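Local atomic coordinates of cell wall surface anchor family protein (PDB entry 3PHS), a protein that serves as a minor pilin of Streptococcus agalactiae, a cell-wall-anchored pilus subunit whose IgG-like domain mediates adhesion to lung epithelial cells. Residues L15-L20 and Y47-L52; H19-D24 and I131-G136; E33-E38 and V126-I131; K151-V156 and E210-Y215. One frame throughout, in Å; residues are numbered along the deposited sequence.

Contact 1 is the core contact of the set: all its touching residues are buried, and it joins the two sheets of the N-terminal domain through apolar groups and one histidine-tyrosine hydrogen bond. Contacts 2 and 3 are surface contacts that adjoin it and share Ile131. Contact 2 shares His19 and Leu20 with contact 1, and contact 3 uses strand 125-127, the parallel neighbour of strand 13-21; both combine packing on an aromatic face with water held between the two backbones. Contact 4 belongs to the prealbumin-like domain, its centre about 47 Å from that of contact 1, and is partly buried, combining leucine-tyrosine packing with a hydrogen bond from a glutamine side-chain amide to a backbone carbonyl.

Contact 1. Residues L15-L20 and Y47-L52; sequences LTIVHL and YQLYQL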
loop_
_atom_site.group_PDB
_atom_site.type_symbol
_atom_site.label_atom_id
_atom_site.label_comp_id
_atom_site.label_asym_id
_atom_site.label_seq_id
_atom_site.Cartn_x
_atom_site.Cartn_y
_atom_site.Cartn_z
ATOM N N LEU A 15 -3.591 -7.820 25.822
ATOM C CA LEU A 15 -4.094 -7.136 24.636
ATOM C C LEU A 15 -4.212 -8.147 23.515
ATOM O O LEU A 15 -3.283 -8.924 23.287
ATOM C CB LEU A 15 -3.125 -6.024 24.227
ATOM C CG LEU A 15 -3.386 -5.333 22.892
ATOM C CD1 LEU A 15 -4.729 -4.594 22.896
ATOM C CD2 LEU A 15 -2.245 -4.365 22.545
ATOM N N THR A 16 -5.351 -8.123 22.814
ATOM C CA THR A 16 -5.596 -9.039 21.696
ATOM C C THR A 16 -5.942 -8.194 20.499
ATOM O O THR A 16 -6.849 -7.389 20.576
ATOM C CB THR A 16 -6.783 -10.004 21.981
ATOM O OG1 THR A 16 -6.499 -10.793 23.149
ATOM C CG2 THR A 16 -7.031 -10.953 20.783
ATOM N N ILE A 17 -5.197 -8.362 19.404
ATOM C CA ILE A 17 -5.482 -7.641 18.163
ATOM C C ILE A 17 -6.161 -8.644 17.268
ATOM O O ILE A 17 -5.607 -9.711 17.026
ATOM C CB ILE A 17 -4.162 -7.148 17.457
ATOM C CG1 ILE A 17 -3.295 -6.235 18.352
ATOM C CG2 ILE A 17 -4.455 -6.487 16.111
ATOM C CD1 ILE A 17 -3.983 -5.386 19.291
ATOM N N VAL A 18 -7.357 -8.317 16.776
ATOM C CA VAL A 18 -8.117 -9.251 15.938
ATOM C C VAL A 18 -8.158 -8.707 14.525
ATOM O O VAL A 18 -8.766 -7.664 14.263
ATOM C CB VAL A 18 -9.562 -9.489 16.480
ATOM C CG1 VAL A 18 -10.253 -10.675 15.770
ATOM C CG2 VAL A 18 -9.538 -9.763 17.985
ATOM N N HIS A 19 -7.492 -9.417 13.612
ATOM C CA HIS A 19 -7.378 -8.974 12.227
ATOM C C HIS A 19 -8.421 -9.670 11.337
ATOM O O HIS A 19 -8.259 -10.839 11.006
ATOM C CB HIS A 19 -5.949 -9.265 11.723
ATOM C CG HIS A 19 -5.662 -8.709 10.361
ATOM N ND1 HIS A 19 -4.768 -7.682 10.146
ATOM C CD2 HIS A 19 -6.144 -9.051 9.140
ATOM C CE1 HIS A 19 -4.734 -7.391 8.857
ATOM N NE2 HIS A 19 -5.554 -8.211 8.221
ATOM N N LEU A 20 -9.487 -8.946 10.976
ATOM C CA LEU A 20 -10.602 -9.482 10.177
ATOM C C LEU A 20 -10.760 -8.692 8.898
ATOM O O LEU A 20 -10.740 -7.455 8.915
ATOM C CB LEU A 20 -11.932 -9.414 10.956
ATOM C CG LEU A 20 -11.929 -10.099 12.333
ATOM C CD1 LEU A 20 -13.267 -9.912 13.057
ATOM C CD2 LEU A 20 -11.593 -11.588 12.168
ATOM N N TYR A 47 1.971 -7.895 13.858
ATOM C CA TYR A 47 1.673 -6.659 14.600
ATOM C C TYR A 47 2.824 -6.295 15.535
ATOM O O TYR A 47 3.434 -7.170 16.175
ATOM C CB TYR A 47 0.348 -6.793 15.393
ATOM C CG TYR A 47 -0.848 -6.546 14.509
ATOM C CD1 TYR A 47 -1.465 -7.593 13.821
ATOM C CD2 TYR A 47 -1.330 -5.254 14.308
ATOM C CE1 TYR A 47 -2.554 -7.353 12.984
ATOM C CE2 TYR A 47 -2.411 -5.007 13.449
ATOM C CZ TYR A 47 -3.018 -6.064 12.803
ATOM O OH TYR A 47 -4.092 -5.813 11.966
ATOM N N GLN A 48 3.146 -5.009 15.574
ATOM C CA GLN A 48 4.095 -4.508 16.547
ATOM C C GLN A 48 3.432 -3.454 17.406
ATOM O O GLN A 48 2.674 -2.629 16.903
ATOM C CB GLN A 48 5.329 -3.949 15.852
ATOM C CG GLN A 48 6.048 -5.039 15.135
ATOM C CD GLN A 48 7.288 -4.596 14.422
ATOM O OE1 GLN A 48 8.108 -5.442 14.040
ATOM N NE2 GLN A 48 7.448 -3.293 14.226
ATOM N N LEU A 49 3.769 -3.478 18.695
ATOM C CA LEU A 49 3.255 -2.518 19.658
ATOM C C LEU A 49 4.422 -1.782 20.300
ATOM O O LEU A 49 5.316 -2.417 20.858
ATOM C CB LEU A 49 2.369 -3.230 20.702
ATOM C CG LEU A 49 0.872 -3.468 20.423
ATOM C CD1 LEU A 49 0.089 -2.190 20.540
ATOM C CD2 LEU A 49 0.557 -4.130 19.080
ATOM N N TYR A 50 4.406 -0.450 20.204
ATOM C CA TYR A 50 5.479 0.416 20.703
ATOM C C TYR A 50 4.994 1.114 21.966
ATOM O O TYR A 50 4.018 1.863 21.936
ATOM C CB TYR A 50 5.902 1.413 19.626
ATOM C CG TYR A 50 6.612 0.707 18.496
ATOM C CD1 TYR A 50 5.892 0.052 17.492
ATOM C CD2 TYR A 50 8.000 0.616 18.485
ATOM C CE1 TYR A 50 6.553 -0.629 16.465
ATOM C CE2 TYR A 50 8.670 -0.069 17.472
ATOM C CZ TYR A 50 7.941 -0.669 16.464
ATOM O OH TYR A 50 8.622 -1.351 15.496
ATOM N N GLN A 51 5.641 0.799 23.084
ATOM C CA GLN A 51 5.300 1.411 24.367
ATOM C C GLN A 51 5.801 2.863 24.397
ATOM O O GLN A 51 7.006 3.103 24.315
ATOM C CB GLN A 51 5.994 0.614 25.462
ATOM C CG GLN A 51 5.541 0.848 26.875
ATOM C CD GLN A 51 6.323 -0.104 27.773
ATOM O OE1 GLN A 51 5.844 -1.178 28.125
ATOM N NE2 GLN A 51 7.557 0.230 28.033
ATOM N N LEU A 52 4.884 3.822 24.520
ATOM C CA LEU A 52 5.275 5.243 24.522
ATOM C C LEU A 52 6.095 5.611 25.756
ATOM O O LEU A 52 5.857 5.083 26.838
ATOM C CB LEU A 52 4.053 6.165 24.428
ATOM C CG LEU A 52 3.582 6.534 23.024
ATOM C CD1 LEU A 52 3.166 5.284 22.228
ATOM C CD2 LEU A 52 2.453 7.545 23.094
#
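Ile17 sets its CG2 methyl squarely over the ring of Tyr47, 3.5 Å from the ring centroid and only 7° off the normal, a CH-pi contact made over one face. With CG1 lying beside the backbone N (chi1 -58°), CG2 is the branch of Ile17 that drops onto the tyrosine, while Ile17 CG1 comes only loosely near Leu49 CD2 (4.4 Å). At the far end of the same phenol, His19 crosses Tyr47 at about a right angle. The two rings meet rim to rim, their planes 61° apart, and His19 ND1 lies 2.7 Å from Tyr47 OH in a hydrogen bond whose donor could be either atom. Leu15 and Leu49 reach tip to tip, CD2 of Leu15 lying 3.8 Å from CD1 of Leu49. Strands 15-18 and 47-52 belong to different sheets, and these side chains fill the space between them in the manner of an Ig-like beta sandwich. Phe92 adds to the same apolar layer, touching Leu15, Ile17 and Leu49. Tyr47 is packed on one face by a methyl and held at its hydroxyl by a hydrogen bond; that bond pairs ND1 and OH, two buried polar atoms, within an otherwise apolar interface.

Contact 2. Residues H19-D24 and I131-G136; sequences HLEARD and IIWSTG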
loop_
_atom_site.group_PDB
_atom_site.type_symbol
_atom_site.label_atom_id
_atom_site.label_comp_id
_atom_site.label_asym_id
_atom_site.label_seq_id
_atom_site.Cartn_x
_atom_site.Cartn_y
_atom_site.Cartn_z
ATOM N N HIS A 19 -7.492 -9.417 13.612
ATOM C CA HIS A 19 -7.378 -8.974 12.227
ATOM C C HIS A 19 -8.421 -9.670 11.337
ATOM O O HIS A 19 -8.259 -10.839 11.006
ATOM C CB HIS A 19 -5.949 -9.265 11.723
ATOM C CG HIS A 19 -5.662 -8.709 10.361
ATOM N ND1 HIS A 19 -4.768 -7.682 10.146
ATOM C CD2 HIS A 19 -6.144 -9.051 9.140
ATOM C CE1 HIS A 19 -4.734 -7.391 8.857
ATOM N NE2 HIS A 19 -5.554 -8.211 8.221
ATOM N N LEU A 20 -9.487 -8.946 10.976
ATOM C CA LEU A 20 -10.602 -9.482 10.177
ATOM C C LEU A 20 -10.760 -8.692 8.898
ATOM O O LEU A 20 -10.740 -7.455 8.915
ATOM C CB LEU A 20 -11.932 -9.414 10.956
ATOM C CG LEU A 20 -11.929 -10.099 12.333
ATOM C CD1 LEU A 20 -13.267 -9.912 13.057
ATOM C CD2 LEU A 20 -11.593 -11.588 12.168
ATOM N N GLU A 21 -10.915 -9.401 7.784
ATOM C CA GLU A 21 -11.311 -8.748 6.553
ATOM C C GLU A 21 -12.837 -8.776 6.514
ATOM O O GLU A 21 -13.441 -9.841 6.379
ATOM C CB GLU A 21 -10.681 -9.432 5.321
ATOM C CG GLU A 21 -9.175 -9.131 5.217
ATOM C CD GLU A 21 -8.483 -9.789 4.027
ATOM O OE1 GLU A 21 -9.100 -10.626 3.323
ATOM O OE2 GLU A 21 -7.293 -9.480 3.836
ATOM N N ALA A 22 -13.431 -7.602 6.655
ATOM C CA ALA A 22 -14.878 -7.455 6.749
ATOM C C ALA A 22 -15.371 -6.579 5.607
ATOM O O ALA A 22 -14.602 -5.797 5.044
ATOM C CB ALA A 22 -15.256 -6.831 8.110
ATOM N N ARG A 23 -16.656 -6.688 5.291
ATOM C CA ARG A 23 -17.295 -5.823 4.292
ATOM C C ARG A 23 -17.658 -4.473 4.910
ATOM O O ARG A 23 -17.911 -4.388 6.120
ATOM C CB ARG A 23 -18.590 -6.480 3.776
ATOM C CG ARG A 23 -18.444 -7.909 3.206
ATOM C CD ARG A 23 -19.813 -8.603 3.068
ATOM N NE ARG A 23 -20.385 -9.015 4.363
ATOM C CZ ARG A 23 -21.500 -9.733 4.510
ATOM N NH1 ARG A 23 -22.175 -10.142 3.446
ATOM N NH2 ARG A 23 -21.957 -10.047 5.723
ATOM N N ASP A 24 -17.727 -3.423 4.090
ATOM C CA ASP A 24 -18.069 -2.102 4.614
ATOM C C ASP A 24 -19.361 -2.198 5.440
ATOM O O ASP A 24 -19.481 -1.539 6.473
ATOM C CB ASP A 24 -18.207 -1.046 3.504
ATOM C CG ASP A 24 -16.858 -0.557 2.957
ATOM O OD1 ASP A 24 -15.781 -1.067 3.360
ATOM O OD2 ASP A 24 -16.882 0.359 2.096
ATOM N N ILE A 131 -9.126 -2.292 8.594
ATOM C CA ILE A 131 -8.350 -3.009 7.609
ATOM C C ILE A 131 -9.007 -2.840 6.253
ATOM O O ILE A 131 -10.200 -3.065 6.113
ATOM C CB ILE A 131 -8.241 -4.510 7.983
ATOM C CG1 ILE A 131 -7.342 -4.677 9.220
ATOM C CG2 ILE A 131 -7.638 -5.352 6.822
ATOM C CD1 ILE A 131 -7.724 -5.898 10.039
ATOM N N ILE A 132 -8.219 -2.437 5.264
ATOM C CA ILE A 132 -8.737 -2.356 3.904
ATOM C C ILE A 132 -8.130 -3.478 3.074
ATOM O O ILE A 132 -6.957 -3.835 3.248
ATOM C CB ILE A 132 -8.574 -0.956 3.228
ATOM C CG1 ILE A 132 -7.106 -0.551 3.124
ATOM C CG2 ILE A 132 -9.437 0.124 3.953
ATOM C CD1 ILE A 132 -6.848 0.558 2.074
ATOM N N TRP A 133 -8.940 -4.036 2.182
ATOM C CA TRP A 133 -8.543 -5.237 1.440
ATOM C C TRP A 133 -9.194 -5.355 0.066
ATOM O O TRP A 133 -8.678 -6.074 -0.758
ATOM C CB TRP A 133 -8.867 -6.502 2.258
ATOM C CG TRP A 133 -10.318 -6.614 2.599
ATOM C CD1 TRP A 133 -10.937 -6.123 3.716
ATOM C CD2 TRP A 133 -11.337 -7.229 1.807
ATOM N NE1 TRP A 133 -12.286 -6.410 3.670
ATOM C CE2 TRP A 133 -12.555 -7.090 2.509
ATOM C CE3 TRP A 133 -11.342 -7.888 0.567
ATOM C CZ2 TRP A 133 -13.771 -7.592 2.013
ATOM C CZ3 TRP A 133 -12.566 -8.385 0.077
ATOM C CH2 TRP A 133 -13.746 -8.232 0.796
ATOM N N SER A 134 -10.322 -4.674 -0.159
ATOM C CA SER A 134 -11.082 -4.805 -1.424
ATOM C C SER A 134 -10.267 -4.292 -2.609
ATOM O O SER A 134 -9.655 -3.214 -2.539
ATOM C CB SER A 134 -12.403 -4.027 -1.319
ATOM O OG SER A 134 -13.327 -4.737 -0.499
ATOM N N THR A 135 -10.279 -5.037 -3.716
ATOM C CA THR A 135 -9.387 -4.688 -4.845
ATOM C C THR A 135 -10.120 -4.071 -6.033
ATOM O O THR A 135 -11.323 -4.209 -6.175
ATOM C CB THR A 135 -8.560 -5.900 -5.336
ATOM O OG1 THR A 135 -9.435 -6.926 -5.858
ATOM C CG2 THR A 135 -7.678 -6.459 -4.201
ATOM N N GLY A 136 -9.372 -3.374 -6.877
ATOM C CA GLY A 136 -9.864 -3.005 -8.202
ATOM C C GLY A 136 -8.698 -3.112 -9.158
ATOM O O GLY A 136 -7.643 -3.612 -8.799
HETATM O O HOH W 1 -11.666 -5.076 7.023
#
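Ile131 and Trp133 reach residues 19-22 through different first torsions. In Ile131, CG1 stands beside the backbone N (chi1 -70°) and the chain runs on extended to CD1, whereas the Trp133 indole is held between its own N and carbonyl carbon (chi1 59°). The segments meet where the Ig-like N-terminal domain ends and the chain passes into strand 135-146 of the next domain, so the contact lies at the interdomain junction. CD1 of Ile131 stands over the centre of one face of the His19 imidazole, 3.4 Å from its centroid, in a CH-pi contact, while the ND1 of that ring is hydrogen-bonded to Tyr47 OH. Glu21 lies obliquely over the indole: its CB sits 3.8 Å from the centroid of the five-membered ring, and its carboxylate is turned to within 13° of the ring plane. Ser134 OG approaches the opposite face, so the indole lies between the two residues. At the ring edge, Trp133 NE1 donates to Ala22 O at 2.8 Å, with the acceptor nearly in the indole plane but the donor well above the carbonyl plane. One water ties the backbones together where they do not bond directly: it accepts from Ala22 N and donates to Leu20 O and to Ile131 O, the last at 2.6 Å.

Contact 3. Residues E33-E38 and V126-I131; sequences EIAPKE and VIYPKI
Ala35 packs over one face of the Tyr128 ring, its CA 3.6 Å from the centroid and 11° off the normal, a CH-pi contact. The Tyr128 CB is directed toward residues 33-38, and with CG beside the backbone N and opposite the carbonyl carbon (chi1 -65°) the ring presents that face to Ala35. Ala35 CB leans toward the hydroxyl end of the same ring, 3.4 Å from Tyr128 CZ, while Pro36 approaches obliquely at the other end and brings its CD to 3.6 Å from Tyr128 CD2. Residues 33-38 form an irregular connection between strands 13-21 and 40-41 of the Ig-like domain, laid here against the end of strand 125-127 and the residues that follow it. Arg27 takes the carbonyl of Tyr128 as a hydrogen-bond acceptor, and the Tyr128 side chain also touches Val18 on strand 13-21. Glu33 extends beyond CG alongside the strand, its CG 3.5 Å from Val126 O, and its OE2 forms a salt bridge with Lys125. Two waters bridge the segments: one lies between the carbonyls Glu33 O and Val126 O, the other between Val126 N, from which it accepts at 2.8 Å, and the carboxylate oxygen Glu33 OE1.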
loop_
_atom_site.group_PDB
_atom_site.type_symbol
_atom_site.label_atom_id
_atom_site.label_comp_id
_atom_site.label_asym_id
_atom_site.label_seq_id
_atom_site.Cartn_x
_atom_site.Cartn_y
_atom_site.Cartn_z
ATOM N N GLU A 33 -12.703 -0.882 19.515
ATOM C CA GLU A 33 -13.080 -2.001 20.393
ATOM C C GLU A 33 -14.384 -2.712 20.033
ATOM O O GLU A 33 -14.744 -3.702 20.684
ATOM C CB GLU A 33 -13.061 -1.575 21.860
ATOM C CG GLU A 33 -11.675 -1.279 22.372
ATOM C CD GLU A 33 -11.716 -0.769 23.791
ATOM O OE1 GLU A 33 -12.012 -1.566 24.685
ATOM O OE2 GLU A 33 -11.454 0.426 23.998
ATOM N N ILE A 34 -15.068 -2.237 18.988
ATOM C CA ILE A 34 -16.327 -2.866 18.533
ATOM C C ILE A 34 -16.069 -3.851 17.402
ATOM O O ILE A 34 -15.632 -3.433 16.338
ATOM C CB ILE A 34 -17.365 -1.790 18.045
ATOM C CG1 ILE A 34 -17.827 -0.885 19.201
ATOM C CG2 ILE A 34 -18.548 -2.445 17.320
ATOM C CD1 ILE A 34 -18.831 -1.539 20.182
ATOM N N ALA A 35 -16.354 -5.140 17.634
ATOM C CA ALA A 35 -16.218 -6.179 16.595
ATOM C C ALA A 35 -17.089 -5.870 15.380
ATOM O O ALA A 35 -18.225 -5.410 15.524
ATOM C CB ALA A 35 -16.572 -7.575 17.150
ATOM N N PRO A 36 -16.555 -6.119 14.169
ATOM C CA PRO A 36 -17.457 -6.071 13.033
ATOM C C PRO A 36 -18.476 -7.212 13.144
ATOM O O PRO A 36 -18.252 -8.203 13.870
ATOM C CB PRO A 36 -16.531 -6.269 11.814
ATOM C CG PRO A 36 -15.315 -6.879 12.342
ATOM C CD PRO A 36 -15.162 -6.393 13.773
ATOM N N LYS A 37 -19.576 -7.051 12.419
ATOM C CA LYS A 37 -20.714 -7.969 12.460
ATOM C C LYS A 37 -20.372 -9.329 11.856
ATOM O O LYS A 37 -20.909 -10.364 12.268
ATOM C CB LYS A 37 -21.906 -7.320 11.747
ATOM C CG LYS A 37 -22.384 -6.036 12.442
ATOM C CD LYS A 37 -23.498 -5.342 11.658
ATOM C CE LYS A 37 -23.961 -4.054 12.369
ATOM N NZ LYS A 37 -25.092 -3.353 11.638
ATOM N N GLU A 38 -19.467 -9.303 10.882
ATOM C CA GLU A 38 -18.936 -10.492 10.242
ATOM C C GLU A 38 -17.498 -10.127 9.914
ATOM O O GLU A 38 -17.137 -8.938 9.899
ATOM C CB GLU A 38 -19.659 -10.805 8.921
ATOM C CG GLU A 38 -21.149 -11.209 9.005
ATOM C CD GLU A 38 -21.378 -12.530 9.714
ATOM O OE1 GLU A 38 -20.506 -13.427 9.634
ATOM O OE2 GLU A 38 -22.454 -12.667 10.363
ATOM N N VAL A 126 -9.417 -5.705 23.804
ATOM C CA VAL A 126 -9.571 -6.424 22.533
ATOM C C VAL A 126 -9.804 -5.357 21.446
ATOM O O VAL A 126 -10.712 -4.536 21.549
ATOM C CB VAL A 126 -10.710 -7.453 22.585
ATOM C CG1 VAL A 126 -10.882 -8.157 21.219
ATOM C CG2 VAL A 126 -10.456 -8.494 23.697
ATOM N N ILE A 127 -8.965 -5.353 20.421
ATOM C CA ILE A 127 -9.033 -4.279 19.431
ATOM C C ILE A 127 -9.085 -4.865 18.026
ATOM O O ILE A 127 -8.465 -5.900 17.754
ATOM C CB ILE A 127 -7.857 -3.269 19.546
ATOM C CG1 ILE A 127 -6.548 -3.945 19.295
ATOM C CG2 ILE A 127 -7.832 -2.493 20.927
ATOM C CD1 ILE A 127 -5.712 -3.127 18.404
ATOM N N TYR A 128 -9.838 -4.191 17.159
ATOM C CA TYR A 128 -10.071 -4.610 15.786
ATOM C C TYR A 128 -9.519 -3.500 14.883
ATOM O O TYR A 128 -10.202 -2.494 14.665
ATOM C CB TYR A 128 -11.574 -4.814 15.531
ATOM C CG TYR A 128 -12.183 -5.947 16.348
ATOM C CD1 TYR A 128 -12.600 -5.730 17.666
ATOM C CD2 TYR A 128 -12.311 -7.224 15.818
ATOM C CE1 TYR A 128 -13.132 -6.789 18.451
ATOM C CE2 TYR A 128 -12.850 -8.283 16.582
ATOM C CZ TYR A 128 -13.252 -8.045 17.898
ATOM O OH TYR A 128 -13.789 -9.064 18.652
ATOM N N PRO A 129 -8.267 -3.645 14.394
ATOM C CA PRO A 129 -7.757 -2.546 13.558
ATOM C C PRO A 129 -8.621 -2.378 12.308
ATOM O O PRO A 129 -9.261 -3.337 11.871
ATOM C CB PRO A 129 -6.339 -3.006 13.188
ATOM C CG PRO A 129 -5.946 -3.941 14.312
ATOM C CD PRO A 129 -7.232 -4.678 14.619
ATOM N N LYS A 130 -8.645 -1.168 11.757
ATOM C CA LYS A 130 -9.399 -0.880 10.526
ATOM C C LYS A 130 -8.566 -1.361 9.357
ATOM O O LYS A 130 -7.418 -0.943 9.187
ATOM C CB LYS A 130 -9.688 0.618 10.406
ATOM C CG LYS A 130 -10.509 1.144 11.583
ATOM C CD LYS A 130 -10.744 2.659 11.514
ATOM C CE LYS A 130 -11.334 3.163 12.834
ATOM N NZ LYS A 130 -11.183 4.648 12.960
ATOM N N ILE A 131 -9.126 -2.292 8.594
ATOM C CA ILE A 131 -8.350 -3.009 7.609
ATOM C C ILE A 131 -9.007 -2.840 6.253
ATOM O O ILE A 131 -10.200 -3.065 6.113
ATOM C CB ILE A 131 -8.241 -4.510 7.983
ATOM C CG1 ILE A 131 -7.342 -4.677 9.220
ATOM C CG2 ILE A 131 -7.638 -5.352 6.822
ATOM C CD1 ILE A 131 -7.724 -5.898 10.039
HETATM O O HOH W 2 -13.357 -5.147 22.529
HETATM O O HOH W 3 -11.616 -4.193 24.745
#

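Contact 4. Residues K151-V156 and E210-Y215; sequences KPLAGV and ETQSGY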
loop_
_atom_site.group_PDB
_atom_site.type_symbol
_atom_site.label_atom_id
_atom_site.label_comp_id
_atom_site.label_asym_id
_atom_site.label_seq_id
_atom_site.Cartn_x
_atom_site.Cartn_y
_atom_site.Cartn_z
ATOM N N LYS A 151 -0.916 6.216 -31.637
ATOM C CA LYS A 151 -1.106 4.778 -31.830
ATOM C C LYS A 151 -0.551 4.019 -30.622
ATOM O O LYS A 151 0.414 4.465 -30.007
ATOM C CB LYS A 151 -0.412 4.305 -33.111
ATOM C CG LYS A 151 1.096 4.507 -33.091
ATOM C CD LYS A 151 1.800 3.859 -34.285
ATOM C CE LYS A 151 3.310 3.917 -34.087
ATOM N NZ LYS A 151 4.072 3.411 -35.268
ATOM N N PRO A 152 -1.151 2.860 -30.295
ATOM C CA PRO A 152 -0.635 2.029 -29.200
ATOM C C PRO A 152 0.848 1.694 -29.356
ATOM O O PRO A 152 1.338 1.448 -30.471
ATOM C CB PRO A 152 -1.475 0.747 -29.313
ATOM C CG PRO A 152 -2.724 1.171 -29.995
ATOM C CD PRO A 152 -2.282 2.208 -30.983
ATOM N N LEU A 153 1.560 1.691 -28.236
ATOM C CA LEU A 153 2.966 1.399 -28.240
ATOM C C LEU A 153 3.229 0.150 -27.433
ATOM O O LEU A 153 2.922 0.110 -26.232
ATOM C CB LEU A 153 3.761 2.533 -27.620
ATOM C CG LEU A 153 4.428 3.579 -28.480
ATOM C CD1 LEU A 153 5.389 4.278 -27.555
ATOM C CD2 LEU A 153 5.168 2.949 -29.670
ATOM N N ALA A 154 3.833 -0.836 -28.088
ATOM C CA ALA A 154 4.180 -2.102 -27.449
ATOM C C ALA A 154 5.582 -2.104 -26.851
ATOM O O ALA A 154 6.476 -1.344 -27.275
ATOM C CB ALA A 154 4.007 -3.266 -28.455
ATOM N N GLY A 155 5.785 -2.945 -25.844
ATOM C CA GLY A 155 7.109 -3.131 -25.279
ATOM C C GLY A 155 7.655 -2.036 -24.388
ATOM O O GLY A 155 8.848 -2.039 -24.086
ATOM N N VAL A 156 6.799 -1.090 -23.977
ATOM C CA VAL A 156 7.186 -0.025 -23.049
ATOM C C VAL A 156 7.141 -0.566 -21.615
ATOM O O VAL A 156 6.173 -1.224 -21.236
ATOM C CB VAL A 156 6.261 1.218 -23.178
ATOM C CG1 VAL A 156 6.646 2.332 -22.170
ATOM C CG2 VAL A 156 6.280 1.760 -24.610
ATOM N N GLU A 210 11.443 2.508 -19.419
ATOM C CA GLU A 210 12.047 2.489 -20.740
ATOM C C GLU A 210 10.967 2.517 -21.808
ATOM O O GLU A 210 9.977 1.774 -21.753
ATOM C CB GLU A 210 12.934 1.247 -20.890
ATOM C CG GLU A 210 13.454 0.974 -22.307
ATOM C CD GLU A 210 14.353 -0.246 -22.362
ATOM O OE1 GLU A 210 14.458 -0.976 -21.351
ATOM O OE2 GLU A 210 14.961 -0.477 -23.424
ATOM N N THR A 211 11.155 3.385 -22.794
ATOM C CA THR A 211 10.218 3.418 -23.897
ATOM C C THR A 211 10.860 2.970 -25.203
ATOM O O THR A 211 12.047 2.669 -25.229
ATOM C CB THR A 211 9.545 4.783 -24.029
ATOM O OG1 THR A 211 8.479 4.682 -24.969
ATOM C CG2 THR A 211 10.538 5.865 -24.479
ATOM N N GLN A 212 10.061 2.902 -26.263
ATOM C CA GLN A 212 10.536 2.446 -27.568
ATOM C C GLN A 212 11.534 3.410 -28.187
ATOM O O GLN A 212 11.572 4.604 -27.859
ATOM C CB GLN A 212 9.380 2.285 -28.530
ATOM C CG GLN A 212 8.645 0.966 -28.473
ATOM C CD GLN A 212 7.873 0.711 -29.761
ATOM O OE1 GLN A 212 8.204 1.273 -30.814
ATOM N NE2 GLN A 212 6.832 -0.118 -29.686
ATOM N N SER A 213 12.341 2.878 -29.097
ATOM C CA SER A 213 13.275 3.704 -29.816
ATOM C C SER A 213 12.485 4.667 -30.721
ATOM O O SER A 213 11.496 4.284 -31.407
ATOM C CB SER A 213 14.316 2.860 -30.577
ATOM O OG SER A 213 14.022 2.737 -31.959
ATOM N N GLY A 214 12.892 5.923 -30.649
ATOM C CA GLY A 214 12.267 6.985 -31.404
ATOM C C GLY A 214 11.422 7.889 -30.529
ATOM O O GLY A 214 10.994 8.950 -30.983
ATOM N N TYR A 215 11.215 7.478 -29.270
ATOM C CA TYR A 215 10.332 8.183 -28.327
ATOM C C TYR A 215 11.032 8.623 -27.051
ATOM O O TYR A 215 12.054 8.066 -26.670
ATOM C CB TYR A 215 9.121 7.317 -27.947
ATOM C CG TYR A 215 8.236 6.946 -29.101
ATOM C CD1 TYR A 215 8.450 5.765 -29.809
ATOM C CD2 TYR A 215 7.180 7.770 -29.485
ATOM C CE1 TYR A 215 7.642 5.414 -30.866
ATOM C CE2 TYR A 215 6.357 7.427 -30.537
ATOM C CZ TYR A 215 6.598 6.260 -31.222
ATOM O OH TYR A 215 5.801 5.909 -32.252
HETATM O O HOH W 4 4.248 -0.803 -30.748
#
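Leu153 forms the close-packed centre of this contact, wedged between the Tyr215 ring and the Gln212 side chain. Its CD1 stands over the middle of the tyrosine face, 4.0 Å from the ring centroid and 8° off the normal. The other methyl, CD2, fits between the two partners, 3.7 Å from Tyr215 CE1 and 3.5 Å from Gln212 NE2. The Gln212 chain is extended beyond CG (chi2 -159°), which carries its amide to the opposite backbone, where NE2 donates to Ala154 O at 2.7 Å. That bond is nearly straight, with an angle of 170° at the hydrogen. Val156 packs beside it, its CG1 3.4 Å from Glu210 O and its CG2 beside Thr211 OG1, a hydroxyl hydrogen-bonded to Asn238 OD1; Gln212 N is buried here without a partner in the model. The periphery is looser. Lys151 is exposed and crosses the end of the phenol, only its CE coming to 3.7 Å from Tyr215 OH, and a water accepts from both Ala154 N and Gln212 NE2. Gln212 also begins the type II turn that ends at Tyr215. Within the prealbumin-like domain, the contact joins the end of strand 149-152 and the residues after it to the end of strand 202-210 and the connection leading to strand 215-216, with strand 231-240 touching Leu153 and Tyr215, and strand 135-146 touching Leu153 and Val156.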